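PDB 4RAA: putative exported protein from Bacteroides fragilis, which is of unknown function but is probably exported from the cytoplasm and folds as a six-bladed beta-propeller of the YWTD superfamily. Local coordinates for residues A[181-186]-A[200-205]; A[257-262]-A[266-271]; A[278-283]-A[289-294]. All coordinates share one frame; numbering follows the deposited sequence.

Interaction 1 (A[181-186]-A[200-205]); sequences YTTGPS and TPFDLT
Thr-183 meets Pro-201 and Phe-202 through a single methyl group, and the apolar part of this small contact is built round that atom. CG2 of Thr-183 lies 3.4 Å from CB of Pro-201 and 3.5 Å from CZ of Phe-202, reaching the ring obliquely. The Thr-183 and Pro-201 side chains pass each other in opposite directions. Beyond it, the chain turns past the same proline, with N of Gly-184 3.9 Å from CG of Pro-201. Pro-201 also backs the aromatic ring of its own neighbour: its CB sits 4.0 Å above the plane of the Phe-202 ring, over the centre. A chi1 of -44° sets CG of Phe-202 beside its backbone N and opposite the carbonyl carbon, folding the ring back over the proline toward the threonine.

No hydrogen bond crosses between 181-186 and 200-205; the polar groups are used on each side separately. A chi1 of -172° sets OG1 of Thr-183 opposite its backbone N, where it bonds to the carbonyl O of Ser-255, and CG2 between N and carbonyl carbon, facing Pro-201. Within 200-205, OG1 of Thr-205 gives a 2.8 Å hydrogen bond to OD1 of Asp-203, on the syn side but 33° out of the carboxylate plane. OD2 of Asp-203 pairs with the hydroxyl of Tyr-207, so both carboxylate oxygens are held.

The backbone shape explains how Pro-201 and Phe-202 come to project together: they are the two central residues of a type I turn from Thr-200 to Asp-203, followed by an inverse gamma turn centred on Leu-204. This is the tight turn of a beta hairpin, strands 195-200 and 203-210, and against it rests the connection leading from one propeller sheet to the next.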
loop_
_atom_site.group_PDB
_atom_site.type_symbol
_atom_site.label_atom_id
_atom_site.label_comp_id
_atom_site.label_asym_id
_atom_site.label_seq_id
_atom_site.Cartn_x
_atom_site.Cartn_y
_atom_site.Cartn_z
ATOM N N TYR A 181 19.100 9.275 -18.974
ATOM C CA TYR A 181 19.014 8.399 -20.143
ATOM C C TYR A 181 19.627 7.020 -19.843
ATOM O O TYR A 181 20.797 6.943 -19.470
ATOM C CB TYR A 181 19.715 9.072 -21.331
ATOM C CG TYR A 181 19.134 10.438 -21.668
ATOM C CD1 TYR A 181 18.012 10.551 -22.501
ATOM C CD2 TYR A 181 19.687 11.621 -21.149
ATOM C CE1 TYR A 181 17.453 11.790 -22.811
ATOM C CE2 TYR A 181 19.136 12.876 -21.466
ATOM C CZ TYR A 181 18.020 12.955 -22.297
ATOM O OH TYR A 181 17.456 14.170 -22.613
ATOM N N THR A 182 18.818 5.962 -19.995
ATOM C CA THR A 182 19.201 4.547 -19.791
ATOM C C THR A 182 19.352 3.880 -21.145
ATOM O O THR A 182 18.567 4.160 -22.044
ATOM C CB THR A 182 18.091 3.770 -19.062
ATOM O OG1 THR A 182 17.666 4.508 -17.914
ATOM C CG2 THR A 182 18.569 2.354 -18.643
ATOM N N THR A 183 20.291 2.943 -21.269
ATOM C CA THR A 183 20.550 2.284 -22.561
ATOM C C THR A 183 20.153 0.817 -22.661
ATOM O O THR A 183 19.708 0.395 -23.728
ATOM C CB THR A 183 22.022 2.438 -23.017
ATOM O OG1 THR A 183 22.155 1.943 -24.361
ATOM C CG2 THR A 183 23.026 1.710 -22.092
ATOM N N GLY A 184 20.328 0.050 -21.583
ATOM C CA GLY A 184 20.053 -1.396 -21.583
ATOM C C GLY A 184 18.583 -1.785 -21.664
ATOM O O GLY A 184 17.740 -0.940 -21.966
ATOM N N PRO A 185 18.254 -3.072 -21.404
ATOM C CA PRO A 185 16.844 -3.506 -21.440
ATOM C C PRO A 185 16.077 -2.978 -20.242
ATOM O O PRO A 185 16.690 -2.555 -19.256
ATOM C CB PRO A 185 16.938 -5.024 -21.362
ATOM C CG PRO A 185 18.181 -5.259 -20.583
ATOM C CD PRO A 185 19.139 -4.177 -20.998
ATOM N N SER A 186 14.751 -2.996 -20.340
ATOM C CA SER A 186 13.871 -2.519 -19.257
ATOM C C SER A 186 13.819 -3.508 -18.086
ATOM O O SER A 186 13.728 -3.088 -16.936
ATOM C CB SER A 186 12.467 -2.242 -19.785
ATOM O OG SER A 186 11.942 -3.406 -20.373
ATOM N N THR A 200 23.921 -4.685 -15.289
ATOM C CA THR A 200 23.883 -3.281 -15.723
ATOM C C THR A 200 24.418 -3.106 -17.143
ATOM O O THR A 200 25.145 -3.974 -17.636
ATOM C CB THR A 200 24.698 -2.399 -14.765
ATOM O OG1 THR A 200 26.074 -2.770 -14.817
ATOM C CG2 THR A 200 24.187 -2.532 -13.335
ATOM N N PRO A 201 24.082 -1.972 -17.801
ATOM C CA PRO A 201 24.550 -1.819 -19.186
ATOM C C PRO A 201 26.042 -1.609 -19.407
ATOM O O PRO A 201 26.474 -1.829 -20.540
ATOM C CB PRO A 201 23.765 -0.599 -19.710
ATOM C CG PRO A 201 22.814 -0.211 -18.626
ATOM C CD PRO A 201 23.349 -0.772 -17.352
ATOM N N PHE A 202 26.806 -1.214 -18.374
ATOM C CA PHE A 202 28.250 -0.894 -18.519
ATOM C C PHE A 202 29.156 -1.767 -17.652
ATOM O O PHE A 202 30.198 -1.314 -17.162
ATOM C CB PHE A 202 28.492 0.601 -18.237
ATOM C CG PHE A 202 27.472 1.503 -18.877
ATOM C CD1 PHE A 202 27.287 1.485 -20.251
ATOM C CD2 PHE A 202 26.680 2.357 -18.109
ATOM C CE1 PHE A 202 26.331 2.301 -20.858
ATOM C CE2 PHE A 202 25.727 3.176 -18.706
ATOM C CZ PHE A 202 25.551 3.149 -20.083
ATOM N N ASP A 203 28.771 -3.032 -17.512
ATOM C CA ASP A 203 29.518 -4.023 -16.723
ATOM C C ASP A 203 29.100 -5.419 -17.204
ATOM O O ASP A 203 28.033 -5.914 -16.822
ATOM C CB ASP A 203 29.236 -3.816 -15.219
ATOM C CG ASP A 203 29.936 -4.826 -14.313
ATOM O OD1 ASP A 203 30.763 -5.634 -14.772
ATOM O OD2 ASP A 203 29.633 -4.804 -13.106
ATOM N N LEU A 204 29.946 -6.046 -18.023
ATOM C CA LEU A 204 29.673 -7.380 -18.582
ATOM C C LEU A 204 29.849 -8.457 -17.519
ATOM O O LEU A 204 30.759 -9.289 -17.589
ATOM C CB LEU A 204 30.567 -7.658 -19.795
ATOM C CG LEU A 204 30.315 -6.771 -21.007
ATOM C CD1 LEU A 204 31.415 -6.982 -22.043
ATOM C CD2 LEU A 204 28.927 -7.018 -21.602
ATOM N N THR A 205 28.948 -8.424 -16.539
ATOM C CA THR A 205 28.954 -9.328 -15.399
ATOM C C THR A 205 27.521 -9.515 -14.913
ATOM O O THR A 205 26.768 -8.544 -14.830
ATOM C CB THR A 205 29.812 -8.784 -14.231
ATOM O OG1 THR A 205 31.130 -8.459 -14.692
ATOM C CG2 THR A 205 29.925 -9.813 -13.091
#

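Interaction 2 (A[257-262]-A[266-271]); sequences YCVEET and LFVCYM
Leu-266 packs against both Val-259 and Glu-261, on the closely filled side of the hairpin. Its CD2 lies 3.9 Å from CG1 of Val-259, while its CD1 is 3.8 Å from CD of Glu-261, crossing the extended acidic chain at a slant. Val-268 follows, side by side with Val-259 and pointing the same way, and then the beta carbons of Tyr-257 and Tyr-270 meet at 3.6 Å. A chi1 of 86° places CG of Tyr-257 between its backbone N and carbonyl carbon, carrying the ring away from the partner strand. In the buried carboxylate of Glu-261, OE1 bonds to the hydroxyl of Tyr-190, and OE2 takes a salt bridge from Lys-283 and a hydrogen bond from NE2 of His-218, which probably stabilises its negative charge.

The other side is more open to solvent. In one of two conformers, SG of Cys-258 touches CB of Cys-269 at 3.7 Å. The Glu-260/Phe-267 pair is looser, the side-chain ends diverging from the contact, and the Phe-267 ring stacks with His-317.

Two hydrogen-bonded pairs join the antiparallel backbones. N of Glu-260 reaches O of Phe-267 at 3.1 Å in an almost straight bond of 174°, returned from N of Phe-267 to O of Glu-260 at 3.0 Å. N of Cys-258 bonds O of Cys-269 at 2.8 Å, but the reverse bond is weak.

Strand 254-261 is the first, edge strand of a four-stranded antiparallel sheet, nearer the middle of the propeller, and 265-272 is its neighbour. The valine-bearing face packs on strands 203-210 and 213-222 of the adjacent sheet.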
loop_
_atom_site.group_PDB
_atom_site.type_symbol
_atom_site.label_atom_id
_atom_site.label_comp_id
_atom_site.label_asym_id
_atom_site.label_seq_id
_atom_site.Cartn_x
_atom_site.Cartn_y
_atom_site.Cartn_z
ATOM N N TYR A 257 22.772 -4.635 -24.594
ATOM C CA TYR A 257 22.873 -6.095 -24.426
ATOM C C TYR A 257 21.863 -6.597 -23.410
ATOM O O TYR A 257 21.709 -5.968 -22.368
ATOM C CB TYR A 257 24.301 -6.577 -24.066
ATOM C CG TYR A 257 24.689 -6.569 -22.593
ATOM C CD1 TYR A 257 25.167 -5.405 -21.969
ATOM C CD2 TYR A 257 24.585 -7.742 -21.818
ATOM C CE1 TYR A 257 25.519 -5.412 -20.614
ATOM C CE2 TYR A 257 24.939 -7.759 -20.469
ATOM C CZ TYR A 257 25.407 -6.596 -19.874
ATOM O OH TYR A 257 25.758 -6.618 -18.566
ATOM N N CYS A 258 21.155 -7.685 -23.746
ATOM C CA CYS A 258 20.194 -8.312 -22.827
ATOM C C CYS A 258 20.611 -9.768 -22.634
ATOM O O CYS A 258 21.233 -10.356 -23.509
ATOM C CB CYS A 258 18.752 -8.190 -23.339
ATOM S SG CYS A 258 18.277 -9.310 -24.666
ATOM N N VAL A 259 20.285 -10.331 -21.476
ATOM C CA VAL A 259 20.632 -11.717 -21.142
ATOM C C VAL A 259 19.400 -12.467 -20.634
ATOM O O VAL A 259 18.612 -11.931 -19.824
ATOM C CB VAL A 259 21.728 -11.823 -20.037
ATOM C CG1 VAL A 259 22.091 -13.289 -19.762
ATOM C CG2 VAL A 259 22.980 -11.030 -20.409
ATOM N N GLU A 260 19.255 -13.686 -21.159
ATOM C CA GLU A 260 18.218 -14.617 -20.706
ATOM C C GLU A 260 18.944 -15.921 -20.385
ATOM O O GLU A 260 19.757 -16.417 -21.166
ATOM C CB GLU A 260 17.084 -14.801 -21.716
ATOM C CG GLU A 260 15.996 -15.778 -21.250
ATOM C CD GLU A 260 15.526 -15.564 -19.804
ATOM O OE1 GLU A 260 15.406 -14.399 -19.348
ATOM O OE2 GLU A 260 15.248 -16.576 -19.121
ATOM N N GLU A 261 18.673 -16.454 -19.199
ATOM C CA GLU A 261 19.336 -17.669 -18.727
ATOM C C GLU A 261 18.314 -18.754 -18.376
ATOM O O GLU A 261 17.202 -18.441 -17.949
ATOM C CB GLU A 261 20.219 -17.322 -17.515
ATOM C CG GLU A 261 21.310 -18.356 -17.232
ATOM C CD GLU A 261 22.214 -18.030 -16.047
ATOM O OE1 GLU A 261 22.334 -16.863 -15.609
ATOM O OE2 GLU A 261 22.852 -18.976 -15.547
ATOM N N THR A 262 18.690 -20.013 -18.620
ATOM C CA THR A 262 17.892 -21.203 -18.258
ATOM C C THR A 262 18.844 -22.160 -17.519
ATOM O O THR A 262 19.974 -21.774 -17.218
ATOM C CB THR A 262 17.245 -21.896 -19.492
ATOM O OG1 THR A 262 18.248 -22.512 -20.306
ATOM C CG2 THR A 262 16.438 -20.910 -20.328
ATOM N N LEU A 266 22.358 -20.120 -22.068
ATOM C CA LEU A 266 22.362 -18.693 -21.784
ATOM C C LEU A 266 22.543 -17.927 -23.105
ATOM O O LEU A 266 23.564 -18.079 -23.772
ATOM C CB LEU A 266 23.487 -18.412 -20.779
ATOM C CG LEU A 266 23.761 -17.025 -20.186
ATOM C CD1 LEU A 266 24.611 -17.174 -18.930
ATOM C CD2 LEU A 266 24.433 -16.080 -21.174
ATOM N N PHE A 267 21.529 -17.141 -23.473
ATOM C CA PHE A 267 21.505 -16.345 -24.720
ATOM C C PHE A 267 21.799 -14.892 -24.382
ATOM O O PHE A 267 21.268 -14.366 -23.390
ATOM C CB PHE A 267 20.127 -16.404 -25.389
ATOM C CG PHE A 267 19.827 -17.678 -26.143
ATOM C CD1 PHE A 267 20.409 -18.917 -25.830
ATOM C CD2 PHE A 267 18.842 -17.651 -27.129
ATOM C CE1 PHE A 267 20.073 -20.060 -26.546
ATOM C CE2 PHE A 267 18.492 -18.799 -27.832
ATOM C CZ PHE A 267 19.110 -20.005 -27.542
ATOM N N VAL A 268 22.616 -14.251 -25.218
ATOM C CA VAL A 268 23.012 -12.856 -25.035
ATOM C C VAL A 268 22.772 -12.078 -26.332
ATOM O O VAL A 268 23.548 -12.208 -27.275
ATOM C CB VAL A 268 24.508 -12.726 -24.631
ATOM C CG1 VAL A 268 24.806 -11.313 -24.134
ATOM C CG2 VAL A 268 24.881 -13.743 -23.557
ATOM N N CYS A 269 21.686 -11.309 -26.399
ATOM C CA CYS A 269 21.452 -10.429 -27.552
ATOM C C CYS A 269 22.176 -9.143 -27.249
ATOM O O CYS A 269 22.212 -8.727 -26.093
ATOM C CB CYS A 269 19.984 -10.135 -27.786
ATOM S SG CYS A 269 19.058 -11.612 -28.190
ATOM N N TYR A 270 22.767 -8.543 -28.276
ATOM C CA TYR A 270 23.481 -7.276 -28.142
ATOM C C TYR A 270 23.577 -6.501 -29.464
ATOM O O TYR A 270 23.231 -7.028 -30.518
ATOM C CB TYR A 270 24.872 -7.503 -27.520
ATOM C CG TYR A 270 25.833 -8.340 -28.334
ATOM C CD1 TYR A 270 25.857 -9.731 -28.220
ATOM C CD2 TYR A 270 26.750 -7.736 -29.206
ATOM C CE1 TYR A 270 26.751 -10.504 -28.972
ATOM C CE2 TYR A 270 27.653 -8.498 -29.959
ATOM C CZ TYR A 270 27.656 -9.879 -29.831
ATOM O OH TYR A 270 28.543 -10.619 -30.567
HETATM N N MSE A 271 24.035 -5.252 -29.378
HETATM C CA MSE A 271 24.194 -4.371 -30.535
HETATM C C MSE A 271 25.605 -3.858 -30.634
HETATM O O MSE A 271 26.247 -3.582 -29.613
HETATM C CB MSE A 271 23.189 -3.252 -30.390
HETATM C CG MSE A 271 21.765 -3.769 -30.598
HETATM SE SE MSE A 271 20.845 -2.491 -31.770
HETATM C CE MSE A 271 19.216 -2.426 -30.644
#

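Interaction 3 (A[278-283]-A[289-294]); sequences IGLYDK and YNYPIK
Leu-280 lays its CD1 methyl against the ring of Tyr-291, 3.7 Å from CE1, the two side chains crossing at about a right angle and the methyl approaching obliquely. The same ring turns its edge to the backbone: O of Ile-278 lies in the ring plane, 4.0 Å from CD1 of Tyr-291. At the far end of the ring, the hydroxyl bonds to the carbonyl O of Val-19.

Four backbone hydrogen bonds tie the strands at two antiparallel pairs. N of Leu-280 meets O of Tyr-289 at 2.8 Å with an angle of 176°, and N of Ile-278 meets O of Tyr-291 at the same length; each is reciprocated. The pairing forms the last hairpin of a four-stranded propeller sheet, in which 287-292 is the outermost strand. Helix 21-24 packs on Leu-280, Tyr-289 and Tyr-291.

Gly-279 and Asn-290 face each other between these bonded pairs. With chi1 at -165°, CG of Asn-290 stands opposite its own N, and OD1 comes to 3.8 Å from CA of Gly-279. The buried amide is satisfied at both ends: OD1 by the hydroxyl of Tyr-270, ND2 by the carbonyl O of Glu-15.

After Pro-292, the N-cap residue, the chain enters helix 293-299, whose first residue folds back on the hairpin: CG1 of Ile-293 lies 4.0 Å from CG2 of Ile-278.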
loop_
_atom_site.group_PDB
_atom_site.type_symbol
_atom_site.label_atom_id
_atom_site.label_comp_id
_atom_site.label_asym_id
_atom_site.label_seq_id
_atom_site.Cartn_x
_atom_site.Cartn_y
_atom_site.Cartn_z
ATOM N N ILE A 278 23.675 -12.245 -31.655
ATOM C CA ILE A 278 23.261 -13.155 -30.581
ATOM C C ILE A 278 24.324 -14.216 -30.289
ATOM O O ILE A 278 24.764 -14.947 -31.185
ATOM C CB ILE A 278 21.880 -13.803 -30.808
ATOM C CG1 ILE A 278 21.519 -14.688 -29.594
ATOM C CG2 ILE A 278 21.819 -14.590 -32.119
ATOM C CD1 ILE A 278 20.075 -15.122 -29.546
ATOM N N GLY A 279 24.696 -14.285 -29.012
ATOM C CA GLY A 279 25.675 -15.224 -28.493
ATOM C C GLY A 279 24.946 -16.298 -27.710
ATOM O O GLY A 279 24.203 -15.982 -26.773
ATOM N N LEU A 280 25.157 -17.558 -28.094
ATOM C CA LEU A 280 24.553 -18.722 -27.443
ATOM C C LEU A 280 25.664 -19.368 -26.630
ATOM O O LEU A 280 26.762 -19.517 -27.152
ATOM C CB LEU A 280 24.041 -19.709 -28.505
ATOM C CG LEU A 280 23.297 -19.122 -29.723
ATOM C CD1 LEU A 280 22.968 -20.177 -30.772
ATOM C CD2 LEU A 280 22.034 -18.398 -29.291
ATOM N N TYR A 281 25.398 -19.712 -25.365
ATOM C CA TYR A 281 26.359 -20.431 -24.513
ATOM C C TYR A 281 25.716 -21.735 -24.032
ATOM O O TYR A 281 24.632 -21.693 -23.452
ATOM C CB TYR A 281 26.802 -19.574 -23.325
ATOM C CG TYR A 281 27.688 -20.307 -22.330
ATOM C CD1 TYR A 281 28.964 -20.748 -22.689
ATOM C CD2 TYR A 281 27.258 -20.556 -21.019
ATOM C CE1 TYR A 281 29.787 -21.418 -21.777
ATOM C CE2 TYR A 281 28.068 -21.231 -20.111
ATOM C CZ TYR A 281 29.330 -21.657 -20.496
ATOM O OH TYR A 281 30.117 -22.322 -19.590
ATOM N N ASP A 282 26.378 -22.872 -24.291
ATOM C CA ASP A 282 25.909 -24.202 -23.863
ATOM C C ASP A 282 26.670 -24.525 -22.597
ATOM O O ASP A 282 27.871 -24.827 -22.655
ATOM C CB ASP A 282 26.156 -25.279 -24.938
ATOM C CG ASP A 282 25.657 -26.682 -24.522
ATOM O OD1 ASP A 282 25.177 -26.889 -23.378
ATOM O OD2 ASP A 282 25.740 -27.592 -25.376
ATOM N N LYS A 283 25.956 -24.489 -21.470
ATOM C CA LYS A 283 26.543 -24.738 -20.156
ATOM C C LYS A 283 27.101 -26.140 -19.979
ATOM O O LYS A 283 28.087 -26.296 -19.259
ATOM C CB LYS A 283 25.532 -24.497 -19.043
ATOM C CG LYS A 283 25.026 -23.079 -18.903
ATOM C CD LYS A 283 24.071 -23.051 -17.728
ATOM C CE LYS A 283 23.521 -21.678 -17.438
ATOM N NZ LYS A 283 22.725 -21.752 -16.187
ATOM N N TYR A 289 28.805 -19.690 -29.269
ATOM C CA TYR A 289 28.519 -19.553 -30.703
ATOM C C TYR A 289 27.911 -18.172 -30.911
ATOM O O TYR A 289 26.893 -17.874 -30.298
ATOM C CB TYR A 289 27.517 -20.610 -31.188
ATOM C CG TYR A 289 27.883 -22.041 -30.886
ATOM C CD1 TYR A 289 27.517 -22.629 -29.670
ATOM C CD2 TYR A 289 28.572 -22.825 -31.820
ATOM C CE1 TYR A 289 27.838 -23.952 -29.385
ATOM C CE2 TYR A 289 28.909 -24.153 -31.542
ATOM C CZ TYR A 289 28.537 -24.716 -30.324
ATOM O OH TYR A 289 28.870 -26.022 -30.030
ATOM N N ASN A 290 28.517 -17.351 -31.773
ATOM C CA ASN A 290 28.067 -15.979 -32.023
ATOM C C ASN A 290 27.591 -15.802 -33.459
ATOM O O ASN A 290 28.269 -16.231 -34.385
ATOM C CB ASN A 290 29.215 -15.015 -31.745
ATOM C CG ASN A 290 28.756 -13.576 -31.624
ATOM O OD1 ASN A 290 27.965 -13.244 -30.749
ATOM N ND2 ASN A 290 29.270 -12.713 -32.477
ATOM N N TYR A 291 26.443 -15.146 -33.629
ATOM C CA TYR A 291 25.808 -14.942 -34.941
ATOM C C TYR A 291 25.217 -13.553 -35.097
ATOM O O TYR A 291 24.578 -13.077 -34.160
ATOM C CB TYR A 291 24.610 -15.894 -35.098
ATOM C CG TYR A 291 24.908 -17.372 -34.981
ATOM C CD1 TYR A 291 24.957 -17.992 -33.725
ATOM C CD2 TYR A 291 25.099 -18.171 -36.128
ATOM C CE1 TYR A 291 25.217 -19.352 -33.601
ATOM C CE2 TYR A 291 25.346 -19.537 -36.016
ATOM C CZ TYR A 291 25.413 -20.122 -34.746
ATOM O OH TYR A 291 25.662 -21.460 -34.593
ATOM N N PRO A 292 25.434 -12.895 -36.261
ATOM C CA PRO A 292 24.635 -11.686 -36.524
ATOM C C PRO A 292 23.196 -12.173 -36.723
ATOM O O PRO A 292 23.012 -13.193 -37.397
ATOM C CB PRO A 292 25.213 -11.129 -37.842
ATOM C CG PRO A 292 26.485 -11.857 -38.101
ATOM C CD PRO A 292 26.461 -13.126 -37.299
ATOM N N ILE A 293 22.201 -11.493 -36.151
ATOM C CA ILE A 293 20.791 -11.942 -36.289
ATOM C C ILE A 293 20.344 -12.136 -37.756
ATOM O O ILE A 293 19.550 -13.048 -38.021
ATOM C CB ILE A 293 19.800 -11.122 -35.396
ATOM C CG1 ILE A 293 19.991 -11.559 -33.922
ATOM C CG2 ILE A 293 18.331 -11.338 -35.779
ATOM C CD1 ILE A 293 19.245 -10.747 -32.874
ATOM N N LYS A 294 20.873 -11.335 -38.692
ATOM C CA LYS A 294 20.576 -11.535 -40.136
ATOM C C LYS A 294 20.905 -12.967 -40.609
ATOM O O LYS A 294 20.160 -13.549 -41.402
ATOM C CB LYS A 294 21.291 -10.512 -41.052
ATOM C CG LYS A 294 20.542 -9.206 -41.293
ATOM C CD LYS A 294 20.440 -8.316 -40.063
ATOM C CE LYS A 294 19.580 -7.083 -40.332
ATOM N NZ LYS A 294 20.091 -6.252 -41.460
#

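In the fold
Followed from the N terminus, the three contacts come in series, and none nests within or crosses another. Interaction 1 closes a loop of 13 residues, pressing the connection after strand 168-174 onto the turn between strands 195-200 and 203-210. Interactions 2 and 3 then close the first and third hairpins of a single four-stranded sheet, with centres about 9 Å apart. The middle hairpin, strands 265-272 and 275-282, joins them, through a bond between N of Val-268 and O of Gly-279 and through Phe-267 packed on Ile-278 and Leu-280. Interaction 1 reaches this sheet through the hydroxyl of Tyr-257, which bonds to the carbonyl O of Thr-200, so adjoining propeller sheets are tied together.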